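Local structure of DNA polymerase III subunit beta (Helicobacter pylori 26695, 4S3I) at residues P349-E354 and S368-P373; D176-S181 and A324-E329; F318-N323 and F339-N344. The protein forms a sliding clamp that tethers DNA polymerases and other proteins to DNA and so confers processivity on them. All blocks are in the same frame, centred on the assembly; numbering follows the deposited sequence.

Interaction 1: P349-E354 and S368-P373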
ATOM      1  N   PRO A 349      21.239   6.998  30.298  1.00 38.30           N
ATOM      2  CA  PRO A 349      20.068   6.266  29.803  1.00 34.53           C
ATOM      3  C   PRO A 349      18.823   6.579  30.618  1.00 33.27           C
ATOM      4  O   PRO A 349      18.906   6.716  31.848  1.00 30.25           O
ATOM      5  CB  PRO A 349      20.461   4.801  30.015  1.00 42.20           C
ATOM      6  CG  PRO A 349      21.957   4.796  29.888  1.00 44.02           C
ATOM      7  CD  PRO A 349      22.424   6.126  30.435  1.00 43.33           C
ATOM      8  N   PHE A 350      17.679   6.683  29.953  1.00 28.88           N
ATOM      9  CA  PHE A 350      16.433   6.913  30.664  1.00 28.31           C
ATOM     10  C   PHE A 350      15.394   5.873  30.290  1.00 27.90           C
ATOM     11  O   PHE A 350      15.515   5.198  29.267  1.00 27.91           O
ATOM     12  CB  PHE A 350      15.891   8.314  30.383  1.00 35.22           C
ATOM     13  CG  PHE A 350      15.597   8.580  28.929  1.00 33.50           C
ATOM     14  CD1 PHE A 350      14.323   8.370  28.404  1.00 27.13           C
ATOM     15  CD2 PHE A 350      16.591   9.063  28.093  1.00 32.45           C
ATOM     16  CE1 PHE A 350      14.051   8.646  27.053  1.00 26.98           C
ATOM     17  CE2 PHE A 350      16.334   9.334  26.749  1.00 32.69           C
ATOM     18  CZ  PHE A 350      15.062   9.124  26.232  1.00 28.93           C
ATOM     19  N   LEU A 351      14.355   5.773  31.108  1.00 27.58           N
ATOM     20  CA  LEU A 351      13.400   4.687  30.997  1.00 29.52           C
ATOM     21  C   LEU A 351      12.021   5.239  30.698  1.00 33.30           C
ATOM     22  O   LEU A 351      11.626   6.271  31.248  1.00 29.41           O
ATOM     23  CB  LEU A 351      13.367   3.887  32.311  1.00 31.91           C
ATOM     24  CG  LEU A 351      12.623   2.544  32.313  1.00 34.73           C
ATOM     25  CD1 LEU A 351      13.457   1.491  31.597  1.00 29.94           C
ATOM     26  CD2 LEU A 351      12.258   2.079  33.718  1.00 39.33           C
ATOM     27  N   ILE A 352      11.285   4.552  29.828  1.00 26.49           N
ATOM     28  CA  ILE A 352       9.877   4.873  29.587  1.00 26.06           C
ATOM     29  C   ILE A 352       9.051   3.649  29.918  1.00 31.45           C
ATOM     30  O   ILE A 352       9.362   2.554  29.459  1.00 28.01           O
ATOM     31  CB  ILE A 352       9.646   5.309  28.112  1.00 25.80           C
ATOM     32  CG1 ILE A 352      10.253   6.695  27.876  1.00 30.06           C
ATOM     33  CG2 ILE A 352       8.153   5.334  27.763  1.00 25.47           C
ATOM     34  CD1 ILE A 352      10.289   7.113  26.418  1.00 29.63           C
ATOM     35  N   GLN A 353       8.011   3.814  30.732  1.00 25.99           N
ATOM     36  CA  GLN A 353       7.169   2.676  31.081  1.00 29.67           C
ATOM     37  C   GLN A 353       5.754   3.127  31.400  1.00 29.95           C
ATOM     38  O   GLN A 353       5.495   4.333  31.511  1.00 26.52           O
ATOM     39  CB  GLN A 353       7.781   1.869  32.239  1.00 33.44           C
ATOM     40  CG  GLN A 353       7.761   2.569  33.577  1.00 38.18           C
ATOM     41  CD  GLN A 353       8.560   1.824  34.649  1.00 41.07           C
ATOM     42  OE1 GLN A 353       8.654   2.284  35.784  1.00 34.69           O
ATOM     43  NE2 GLN A 353       9.137   0.675  34.287  1.00 36.15           N
ATOM     44  N   GLU A 354       4.838   2.170  31.526  1.00 26.06           N
ATOM     45  CA  GLU A 354       3.458   2.506  31.799  1.00 26.05           C
ATOM     46  C   GLU A 354       3.360   3.154  33.169  1.00 31.14           C
ATOM     47  O   GLU A 354       4.210   2.944  34.041  1.00 26.56           O
ATOM     48  CB  GLU A 354       2.553   1.257  31.767  1.00 26.26           C
ATOM     49  CG  GLU A 354       2.480   0.544  30.425  1.00 26.05           C
ATOM     50  CD  GLU A 354       1.346  -0.478  30.342  1.00 31.08           C
ATOM     51  OE1 GLU A 354       0.667  -0.725  31.364  1.00 27.32           O
ATOM     52  OE2 GLU A 354       1.116  -1.026  29.242  1.00 27.95           O
ATOM     53  N   SER A 368       8.673  -1.949  29.148  1.00 26.91           N
ATOM     54  CA  SER A 368       9.420  -0.764  29.542  1.00 26.77           C
ATOM     55  C   SER A 368      10.526  -0.623  28.526  1.00 31.14           C
ATOM     56  O   SER A 368      11.049  -1.634  28.048  1.00 27.11           O
ATOM     57  CB  SER A 368      10.029  -0.957  30.944  1.00 27.26           C
ATOM     58  OG  SER A 368       9.019  -1.164  31.910  1.00 29.40           O
ATOM     59  N   THR A 369      10.888   0.610  28.184  1.00 26.67           N
ATOM     60  CA  THR A 369      11.984   0.821  27.253  1.00 26.86           C
ATOM     61  C   THR A 369      13.068   1.710  27.856  1.00 27.19           C
ATOM     62  O   THR A 369      12.788   2.803  28.377  1.00 27.66           O
ATOM     63  CB  THR A 369      11.504   1.435  25.924  1.00 26.48           C
ATOM     64  OG1 THR A 369      10.482   0.614  25.337  1.00 26.67           O
ATOM     65  CG2 THR A 369      12.678   1.562  24.953  1.00 26.80           C
ATOM     66  N   LEU A 370      14.305   1.236  27.784  1.00 27.74           N
ATOM     67  CA  LEU A 370      15.457   2.004  28.235  1.00 28.18           C
ATOM     68  C   LEU A 370      16.171   2.559  27.004  1.00 32.99           C
ATOM     69  O   LEU A 370      16.455   1.812  26.067  1.00 28.50           O
ATOM     70  CB  LEU A 370      16.400   1.113  29.047  1.00 28.88           C
ATOM     71  CG  LEU A 370      17.667   1.820  29.533  1.00 33.33           C
ATOM     72  CD1 LEU A 370      17.360   2.708  30.737  1.00 33.30           C
ATOM     73  CD2 LEU A 370      18.783   0.830  29.854  1.00 38.61           C
ATOM     74  N   MET A 371      16.456   3.861  27.003  1.00 28.32           N
ATOM     75  CA  MET A 371      17.014   4.538  25.827  1.00 36.60           C
ATOM     76  C   MET A 371      18.222   5.397  26.168  1.00 35.53           C
ATOM     77  O   MET A 371      18.259   6.018  27.227  1.00 36.06           O
ATOM     78  CB  MET A 371      15.960   5.453  25.201  1.00 34.49           C
ATOM     79  CG  MET A 371      15.026   4.781  24.237  1.00 44.86           C
ATOM     80  SD  MET A 371      13.556   5.791  24.022  1.00 40.99           S
ATOM     81  CE  MET A 371      14.275   7.321  23.426  1.00 58.41           C
ATOM     82  N   MET A 372      19.189   5.446  25.253  1.00 30.77           N
ATOM     83  CA  MET A 372      20.306   6.377  25.360  1.00 30.28           C
ATOM     84  C   MET A 372      19.838   7.748  24.863  1.00 35.56           C
ATOM     85  O   MET A 372      19.215   7.840  23.801  1.00 34.85           O
ATOM     86  CB  MET A 372      21.478   5.921  24.486  1.00 35.36           C
ATOM     87  CG  MET A 372      22.026   4.547  24.837  1.00 50.16           C
ATOM     88  SD  MET A 372      23.038   3.828  23.514  1.00 90.73           S
ATOM     89  CE  MET A 372      24.341   5.044  23.350  1.00 55.99           C
ATOM     90  N   PRO A 373      20.137   8.822  25.624  1.00 39.56           N
ATOM     91  CA  PRO A 373      19.756  10.172  25.182  1.00 31.48           C
ATOM     92  C   PRO A 373      20.731  10.722  24.148  1.00 33.21           C
ATOM     93  O   PRO A 373      21.797  10.134  23.933  1.00 32.71           O
ATOM     94  CB  PRO A 373      19.868  10.991  26.464  1.00 35.79           C
ATOM     95  CG  PRO A 373      20.997  10.316  27.214  1.00 35.42           C
ATOM     96  CD  PRO A 373      20.770   8.839  26.958  1.00 40.57           C
TER
HETATM   97  O   HOH W   1       8.190   1.378  26.394  1.00 23.25           O
HETATM   98  O   HOH W   2       5.609  -0.563  31.438  1.00 28.13           O
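F350 and M371 face each other as a hydrogen-bonded pair of two antiparallel strands whose segment axes run at 165° and approach to 4.6 Å. Their backbones close a two-bond ring, F350 N to M371 O at 2.9 Å and M371 N to F350 O at 2.8 Å; I352 and T369 form the next such ring, and L351 with L370 is the non-hydrogen-bonded pair between them. M371 can be traced outward from this frame. Its CB lies over one face of the F350 ring, displaced toward the rim, in a CH-pi contact 4.2 Å from the ring centroid. The sulfur stands oblique to the same ring, with SD 5.0 Å from the F350 centroid, a Met-aromatic contact; the same sulfur also touches I352 CD1. A bend at chi3 (59°) then brings the methyl back, leaving M371 CE 3.4 Å from F350 CZ. P373 CA meets the ring at its edge. Farther along, Q353 NE2 donates to S368 OG at 3.0 Å, with the acceptor in the amide plane, while Q353 OE1 is taken by R342. The face carrying F350, I352, T369 and M371 is covered by helix 324-332 through F326, F327 and A330, while strands 338-343 and 179-185 flank the pair within the antiparallel sheet.

Interaction 2: D176-S181 and A324-E329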
ATOM      1  N   ASP A 176      18.555  -3.238  20.311  1.00 34.21           N
ATOM      2  CA  ASP A 176      19.381  -2.954  19.137  1.00 37.99           C
ATOM      3  C   ASP A 176      20.615  -2.138  19.512  1.00 45.80           C
ATOM      4  O   ASP A 176      21.217  -1.491  18.649  1.00 48.43           O
ATOM      5  CB  ASP A 176      18.580  -2.202  18.060  1.00 39.14           C
ATOM      6  CG  ASP A 176      18.043  -0.863  18.552  1.00 45.31           C
ATOM      7  OD1 ASP A 176      18.483  -0.394  19.627  1.00 44.10           O
ATOM      8  OD2 ASP A 176      17.178  -0.270  17.858  1.00 45.90           O
ATOM      9  N   THR A 177      20.948  -2.153  20.806  1.00 42.75           N
ATOM     10  CA  THR A 177      22.084  -1.415  21.396  1.00 48.76           C
ATOM     11  C   THR A 177      21.896   0.087  21.646  1.00 46.48           C
ATOM     12  O   THR A 177      22.674   0.675  22.399  1.00 53.33           O
ATOM     13  CB  THR A 177      23.427  -1.630  20.636  1.00 65.80           C
ATOM     14  OG1 THR A 177      23.364  -1.002  19.344  1.00 65.34           O
ATOM     15  CG2 THR A 177      23.727  -3.112  20.493  1.00 64.52           C
ATOM     16  N   LYS A 178      20.893   0.705  21.021  1.00 43.15           N
ATOM     17  CA  LYS A 178      20.559   2.099  21.312  1.00 48.03           C
ATOM     18  C   LYS A 178      19.430   2.131  22.331  1.00 45.72           C
ATOM     19  O   LYS A 178      19.258   3.097  23.085  1.00 40.02           O
ATOM     20  CB  LYS A 178      20.092   2.834  20.053  1.00 55.04           C
ATOM     21  CG  LYS A 178      21.137   3.000  18.959  1.00 66.23           C
ATOM     22  CD  LYS A 178      22.372   3.730  19.468  1.00 75.28           C
ATOM     23  CE  LYS A 178      23.193   4.335  18.329  1.00 78.33           C
ATOM     24  NZ  LYS A 178      22.825   5.757  18.067  1.00 77.49           N
ATOM     25  N   ARG A 179      18.645   1.061  22.326  1.00 39.11           N
ATOM     26  CA  ARG A 179      17.479   0.957  23.185  1.00 35.06           C
ATOM     27  C   ARG A 179      17.219  -0.506  23.484  1.00 34.70           C
ATOM     28  O   ARG A 179      17.703  -1.403  22.777  1.00 32.76           O
ATOM     29  CB  ARG A 179      16.262   1.577  22.511  1.00 37.17           C
ATOM     30  CG  ARG A 179      16.139   1.162  21.064  1.00 41.98           C
ATOM     31  CD  ARG A 179      14.914   1.717  20.412  1.00 38.18           C
ATOM     32  NE  ARG A 179      14.882   1.381  18.988  1.00 27.80           N
ATOM     33  CZ  ARG A 179      13.807   1.519  18.226  1.00 29.20           C
ATOM     34  NH1 ARG A 179      12.691   1.991  18.756  1.00 26.83           N
ATOM     35  NH2 ARG A 179      13.854   1.194  16.940  1.00 29.40           N
ATOM     36  N   LEU A 180      16.462  -0.740  24.542  1.00 31.13           N
ATOM     37  CA  LEU A 180      16.239  -2.084  25.039  1.00 34.39           C
ATOM     38  C   LEU A 180      14.842  -2.080  25.609  1.00 35.62           C
ATOM     39  O   LEU A 180      14.499  -1.208  26.416  1.00 31.26           O
ATOM     40  CB  LEU A 180      17.274  -2.410  26.116  1.00 39.46           C
ATOM     41  CG  LEU A 180      17.178  -3.753  26.832  1.00 46.05           C
ATOM     42  CD1 LEU A 180      18.562  -4.352  26.991  1.00 50.41           C
ATOM     43  CD2 LEU A 180      16.524  -3.564  28.185  1.00 44.41           C
ATOM     44  N   SER A 181      14.019  -3.019  25.151  1.00 28.09           N
ATOM     45  CA  SER A 181      12.657  -3.132  25.654  1.00 27.61           C
ATOM     46  C   SER A 181      12.514  -4.492  26.285  1.00 34.92           C
ATOM     47  O   SER A 181      13.026  -5.496  25.761  1.00 28.32           O
ATOM     48  CB  SER A 181      11.626  -2.956  24.543  1.00 27.07           C
ATOM     49  OG  SER A 181      11.601  -1.619  24.099  1.00 31.84           O
ATOM     50  N   ALA A 324      13.573  10.925  18.283  1.00 27.71           N
ATOM     51  CA  ALA A 324      12.123  11.073  18.170  1.00 29.96           C
ATOM     52  C   ALA A 324      11.450   9.729  17.899  1.00 28.06           C
ATOM     53  O   ALA A 324      10.498   9.337  18.589  1.00 26.39           O
ATOM     54  CB  ALA A 324      11.784  12.090  17.074  1.00 28.64           C
ATOM     55  N   LYS A 325      11.946   9.024  16.889  1.00 27.11           N
ATOM     56  CA  LYS A 325      11.405   7.707  16.551  1.00 26.84           C
ATOM     57  C   LYS A 325      11.469   6.736  17.727  1.00 26.58           C
ATOM     58  O   LYS A 325      10.510   6.014  17.988  1.00 26.19           O
ATOM     59  CB  LYS A 325      12.151   7.121  15.346  1.00 28.24           C
ATOM     60  CG  LYS A 325      11.843   5.646  15.069  1.00 35.83           C
ATOM     61  CD  LYS A 325      12.901   5.065  14.119  1.00 48.89           C
ATOM     62  CE  LYS A 325      12.587   3.636  13.711  1.00 53.16           C
ATOM     63  NZ  LYS A 325      13.723   3.039  12.945  1.00 58.60           N
ATOM     64  N   PHE A 326      12.581   6.707  18.452  1.00 26.88           N
ATOM     65  CA  PHE A 326      12.668   5.760  19.578  1.00 26.74           C
ATOM     66  C   PHE A 326      11.646   6.126  20.646  1.00 26.28           C
ATOM     67  O   PHE A 326      10.949   5.263  21.193  1.00 26.00           O
ATOM     68  CB  PHE A 326      14.061   5.737  20.212  1.00 27.24           C
ATOM     69  CG  PHE A 326      15.158   5.262  19.292  1.00 27.83           C
ATOM     70  CD1 PHE A 326      14.868   4.740  18.035  1.00 27.84           C
ATOM     71  CD2 PHE A 326      16.481   5.341  19.692  1.00 39.03           C
ATOM     72  CE1 PHE A 326      15.887   4.312  17.192  1.00 34.18           C
ATOM     73  CE2 PHE A 326      17.505   4.911  18.859  1.00 45.72           C
ATOM     74  CZ  PHE A 326      17.208   4.397  17.608  1.00 41.94           C
ATOM     75  N   PHE A 327      11.556   7.415  20.943  1.00 26.27           N
ATOM     76  CA  PHE A 327      10.645   7.869  21.981  1.00 25.93           C
ATOM     77  C   PHE A 327       9.225   7.501  21.581  1.00 25.57           C
ATOM     78  O   PHE A 327       8.444   6.996  22.388  1.00 25.34           O
ATOM     79  CB  PHE A 327      10.777   9.388  22.157  1.00 26.05           C
ATOM     80  CG  PHE A 327      10.431   9.876  23.541  1.00 26.14           C
ATOM     81  CD1 PHE A 327       9.107   9.940  23.962  1.00 26.24           C
ATOM     82  CD2 PHE A 327      11.438  10.277  24.423  1.00 26.16           C
ATOM     83  CE1 PHE A 327       8.769  10.413  25.254  1.00 27.50           C
ATOM     84  CE2 PHE A 327      11.126  10.741  25.712  1.00 26.13           C
ATOM     85  CZ  PHE A 327       9.778  10.808  26.128  1.00 25.71           C
ATOM     86  N   LEU A 328       8.881   7.755  20.322  1.00 25.61           N
ATOM     87  CA  LEU A 328       7.535   7.439  19.854  1.00 25.35           C
ATOM     88  C   LEU A 328       7.268   5.946  19.951  1.00 25.21           C
ATOM     89  O   LEU A 328       6.199   5.521  20.402  1.00 25.00           O
ATOM     90  CB  LEU A 328       7.323   7.908  18.410  1.00 25.52           C
ATOM     91  CG  LEU A 328       7.078   9.390  18.225  1.00 32.23           C
ATOM     92  CD1 LEU A 328       7.007   9.749  16.737  1.00 32.52           C
ATOM     93  CD2 LEU A 328       5.793   9.795  18.944  1.00 31.83           C
ATOM     94  N   GLU A 329       8.237   5.141  19.527  1.00 25.40           N
ATOM     95  CA  GLU A 329       8.026   3.703  19.582  1.00 28.49           C
ATOM     96  C   GLU A 329       7.871   3.223  21.022  1.00 29.01           C
ATOM     97  O   GLU A 329       7.061   2.350  21.299  1.00 25.11           O
ATOM     98  CB  GLU A 329       9.128   2.948  18.815  1.00 25.63           C
ATOM     99  CG  GLU A 329       9.068   3.249  17.310  1.00 28.43           C
ATOM    100  CD  GLU A 329       9.984   2.361  16.464  1.00 31.94           C
ATOM    101  OE1 GLU A 329       9.648   2.138  15.286  1.00 35.66           O
ATOM    102  OE2 GLU A 329      11.035   1.906  16.962  1.00 32.02           O
TER
HETATM  103  O   HOH W   3      12.138   2.620  21.596  1.00 26.55           O
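R179 and F326 mark the closest backbone approach of the two segments, with their CA atoms 7.7 Å apart; strand 179-181 and helix 324-329 run nearly parallel, at 9°, but their axes stay 10.7 Å from each other, so side chains must bridge the gap. R179 does most of this. Its CG sits between the backbone N and the carbonyl carbon (chi1 45°), and the chain beyond extends straight across the F326 ring. CD lies over the ring face in a CH-pi contact, 3.9 Å from the F326 centroid. The guanidinium continues over the same ring at an interplanar angle of 16°, with R179 CZ 3.4 Å from F326 CD1. K178 CB adds an oblique contact with F326 CE2 at 3.5 Å.

The guanidinium is also gripped around its rim. On the strand side, R179 NE donates to D176 OD2 at 3.0 Å. On the helix side, E329 OE2 forms a salt bridge with R179 NH1, whose very short modelled length is doubtful, and takes a weak hydrogen bond from NH2 at 2.9 Å, part of the same salt bridge. A water links R179 NH1 to F326 O, tying the group to the helix backbone as well. D176 in turn is fixed by its other oxygen: OD1 accepts from K178 N at 3.0 Å and from R179 N, the geometry of an Asx turn and Asx motif. The result is a D176-R179-E329 salt-bridge network whose guanidinium lies over the F326 ring, joining the central and C-terminal domains of the beta sliding clamp at the protein surface.

Interaction 3: F318-N323 and F339-N344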
ATOM      1  N   PHE A 318      14.506  20.801  33.390  1.00 39.49           N
ATOM      2  CA  PHE A 318      15.280  19.609  33.056  1.00 35.62           C
ATOM      3  C   PHE A 318      15.329  19.494  31.530  1.00 33.43           C
ATOM      4  O   PHE A 318      14.288  19.505  30.866  1.00 39.12           O
ATOM      5  CB  PHE A 318      14.628  18.376  33.689  1.00 36.23           C
ATOM      6  CG  PHE A 318      15.364  17.079  33.427  1.00 44.39           C
ATOM      7  CD1 PHE A 318      16.511  16.751  34.147  1.00 55.48           C
ATOM      8  CD2 PHE A 318      14.881  16.172  32.490  1.00 41.35           C
ATOM      9  CE1 PHE A 318      17.185  15.549  33.917  1.00 61.72           C
ATOM     10  CE2 PHE A 318      15.548  14.965  32.251  1.00 49.38           C
ATOM     11  CZ  PHE A 318      16.701  14.656  32.965  1.00 57.04           C
ATOM     12  N   HIS A 319      16.533  19.405  30.973  1.00 32.03           N
ATOM     13  CA  HIS A 319      16.693  19.317  29.526  1.00 38.12           C
ATOM     14  C   HIS A 319      17.158  17.924  29.113  1.00 41.63           C
ATOM     15  O   HIS A 319      18.128  17.399  29.670  1.00 46.35           O
ATOM     16  CB  HIS A 319      17.692  20.359  29.035  1.00 42.89           C
ATOM     17  CG  HIS A 319      17.343  21.763  29.423  1.00 53.51           C
ATOM     18  ND1 HIS A 319      16.412  22.518  28.735  1.00 58.55           N
ATOM     19  CD2 HIS A 319      17.802  22.553  30.421  1.00 56.03           C
ATOM     20  CE1 HIS A 319      16.314  23.709  29.298  1.00 57.01           C
ATOM     21  NE2 HIS A 319      17.145  23.757  30.322  1.00 57.60           N
ATOM     22  N   LEU A 320      16.473  17.330  28.135  1.00 34.08           N
ATOM     23  CA  LEU A 320      16.801  15.971  27.670  1.00 32.79           C
ATOM     24  C   LEU A 320      16.781  15.864  26.136  1.00 28.62           C
ATOM     25  O   LEU A 320      15.771  16.183  25.503  1.00 29.02           O
ATOM     26  CB  LEU A 320      15.823  14.961  28.276  1.00 27.95           C
ATOM     27  CG  LEU A 320      16.076  13.489  27.961  1.00 31.14           C
ATOM     28  CD1 LEU A 320      17.353  13.008  28.648  1.00 35.09           C
ATOM     29  CD2 LEU A 320      14.874  12.643  28.379  1.00 27.39           C
ATOM     30  N   GLY A 321      17.896  15.439  25.543  1.00 30.15           N
ATOM     31  CA  GLY A 321      17.963  15.225  24.103  1.00 30.31           C
ATOM     32  C   GLY A 321      17.500  13.816  23.770  1.00 29.00           C
ATOM     33  O   GLY A 321      18.017  12.847  24.337  1.00 29.54           O
ATOM     34  N   VAL A 322      16.519  13.685  22.875  1.00 28.61           N
ATOM     35  CA  VAL A 322      15.963  12.365  22.562  1.00 28.23           C
ATOM     36  C   VAL A 322      15.854  12.061  21.071  1.00 32.91           C
ATOM     37  O   VAL A 322      15.686  12.963  20.250  1.00 28.62           O
ATOM     38  CB  VAL A 322      14.582  12.146  23.200  1.00 27.52           C
ATOM     39  CG1 VAL A 322      14.619  12.432  24.695  1.00 28.05           C
ATOM     40  CG2 VAL A 322      13.522  13.015  22.513  1.00 27.28           C
ATOM     41  N   ASN A 323      15.947  10.776  20.733  1.00 29.40           N
ATOM     42  CA  ASN A 323      15.645  10.303  19.387  1.00 28.35           C
ATOM     43  C   ASN A 323      14.122  10.211  19.263  1.00 27.67           C
ATOM     44  O   ASN A 323      13.458   9.522  20.046  1.00 27.21           O
ATOM     45  CB  ASN A 323      16.320   8.944  19.129  1.00 30.12           C
ATOM     46  CG  ASN A 323      15.979   8.351  17.756  1.00 33.56           C
ATOM     47  OD1 ASN A 323      14.806   8.192  17.398  1.00 29.03           O
ATOM     48  ND2 ASN A 323      17.011   7.989  16.999  1.00 38.93           N
ATOM     49  N   PHE A 339       2.305   7.964  31.001  1.00 25.48           N
ATOM     50  CA  PHE A 339       3.528   7.201  31.083  1.00 25.46           C
ATOM     51  C   PHE A 339       4.454   7.817  32.121  1.00 30.73           C
ATOM     52  O   PHE A 339       4.290   8.977  32.524  1.00 28.98           O
ATOM     53  CB  PHE A 339       4.240   7.091  29.718  1.00 25.26           C
ATOM     54  CG  PHE A 339       4.871   8.383  29.231  1.00 25.18           C
ATOM     55  CD1 PHE A 339       4.100   9.347  28.579  1.00 25.11           C
ATOM     56  CD2 PHE A 339       6.238   8.607  29.381  1.00 25.27           C
ATOM     57  CE1 PHE A 339       4.673  10.537  28.117  1.00 25.13           C
ATOM     58  CE2 PHE A 339       6.821   9.782  28.921  1.00 25.29           C
ATOM     59  CZ  PHE A 339       6.033  10.759  28.277  1.00 25.21           C
ATOM     60  N   VAL A 340       5.426   7.030  32.551  1.00 25.76           N
ATOM     61  CA  VAL A 340       6.422   7.515  33.474  1.00 25.96           C
ATOM     62  C   VAL A 340       7.752   7.565  32.777  1.00 25.96           C
ATOM     63  O   VAL A 340       8.190   6.583  32.156  1.00 25.99           O
ATOM     64  CB  VAL A 340       6.495   6.645  34.726  1.00 33.31           C
ATOM     65  CG1 VAL A 340       7.642   7.112  35.624  1.00 36.19           C
ATOM     66  CG2 VAL A 340       5.166   6.692  35.461  1.00 27.93           C
ATOM     67  N   LEU A 341       8.385   8.726  32.861  1.00 25.99           N
ATOM     68  CA  LEU A 341       9.714   8.915  32.318  1.00 26.12           C
ATOM     69  C   LEU A 341      10.677   8.966  33.499  1.00 29.84           C
ATOM     70  O   LEU A 341      10.582   9.873  34.335  1.00 32.25           O
ATOM     71  CB  LEU A 341       9.766  10.235  31.541  1.00 25.99           C
ATOM     72  CG  LEU A 341      11.156  10.708  31.129  1.00 26.88           C
ATOM     73  CD1 LEU A 341      11.733   9.747  30.129  1.00 31.01           C
ATOM     74  CD2 LEU A 341      11.103  12.123  30.530  1.00 27.89           C
ATOM     75  N   ARG A 342      11.585   7.997  33.591  1.00 28.04           N
ATOM     76  CA  ARG A 342      12.553   7.963  34.689  1.00 27.31           C
ATOM     77  C   ARG A 342      13.943   8.327  34.197  1.00 27.64           C
ATOM     78  O   ARG A 342      14.459   7.731  33.245  1.00 33.03           O
ATOM     79  CB  ARG A 342      12.593   6.578  35.359  1.00 28.48           C
ATOM     80  CG  ARG A 342      11.255   6.043  35.808  1.00 29.96           C
ATOM     81  CD  ARG A 342      11.423   4.843  36.746  1.00 27.93           C
ATOM     82  NE  ARG A 342      10.160   4.130  36.930  1.00 36.55           N
ATOM     83  CZ  ARG A 342       9.212   4.493  37.794  1.00 44.82           C
ATOM     84  NH1 ARG A 342       9.385   5.559  38.571  1.00 40.90           N
ATOM     85  NH2 ARG A 342       8.088   3.790  37.885  1.00 41.93           N
ATOM     86  N   CYS A 343      14.569   9.293  34.863  1.00 27.89           N
ATOM     87  CA  CYS A 343      15.846   9.836  34.400  1.00 28.28           C
ATOM     88  C   CYS A 343      16.861   9.974  35.525  1.00 35.96           C
ATOM     89  O   CYS A 343      16.502  10.115  36.699  1.00 36.47           O
ATOM     90  CB  CYS A 343      15.649  11.240  33.822  1.00 35.79           C
ATOM     91  SG  CYS A 343      14.520  11.402  32.419  1.00 45.88           S
ATOM     92  N   ASN A 344      18.132   9.958  35.143  1.00 38.70           N
ATOM     93  CA  ASN A 344      19.203  10.423  36.006  1.00 39.68           C
ATOM     94  C   ASN A 344      19.805  11.646  35.331  1.00 42.46           C
ATOM     95  O   ASN A 344      19.090  12.600  35.040  1.00 45.57           O
ATOM     96  CB  ASN A 344      20.237   9.316  36.229  1.00 39.56           C
ATOM     97  CG  ASN A 344      19.682   8.175  37.046  1.00 42.12           C
ATOM     98  OD1 ASN A 344      19.129   8.392  38.127  1.00 40.61           O
ATOM     99  ND2 ASN A 344      19.787   6.957  36.522  1.00 43.33           N
TER
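F318 and C343 make the closest side-chain approach between two strands of different sheets in the C-terminal clamp domain, an example of packing between beta layers. The segment axes pass 10.9 Å apart at 98°, nearly perpendicular, so contact falls to a few side chains. In the first shell, F318 CZ touches C343 CB at 3.7 Å. The thiol stands oblique to the ring: C343 SG is 4.8 Å from the F318 centroid and 62° off the ring normal, a sulfur-aromatic contact. L320 supplies the second point, its CD2 branch reaching C343 SG at 4.2 Å and L341 CD2 at 4.4 Å. These are loose van der Waals contacts, in keeping with the small buried area of 157 Å². Both F318 and L320 point their CB toward the other strand, and a CG opposite the backbone N (chi1 -176° for L320) carries the side chain on in that direction.

Outward from this core, F350 of strand 350-354 packs against L320, L341 and C343, while L282 and L284 of strand 279-284 touch L341. The backbone of F318 bonds to L284 and that of L320 to L282, which pairs strand 318-323 with strand 279-284, while G321 bonds to I374. N344 is held by its side chain, OD1 bonding to I256 N and ND2 to E254 O. Its backbone oxygen turns to the aromatic: N344 O lies near the plane of the F318 ring, at its edge, 3.7 Å from CE1.

Interaction 1 lies between the other two, its centre 8 Å from each, while interactions 2 and 3 are 13 Å apart. Strands 179-185, 368-371, 350-354 and 338-343 are successive neighbours in one antiparallel sheet, so all three contacts reach it. L370 N bonds to L180 O on one flank of interaction 1, and V340 N to Q353 O on the other. Along the chain, interactions 2 and 3 alternate their segments, and both close before interaction 1 opens; strand 318-323, helix 324-332 and strand 338-343 follow consecutively. Since strand 179-185 belongs to the central domain, this sheet carries the joint between the central and C-terminal domains of the clamp.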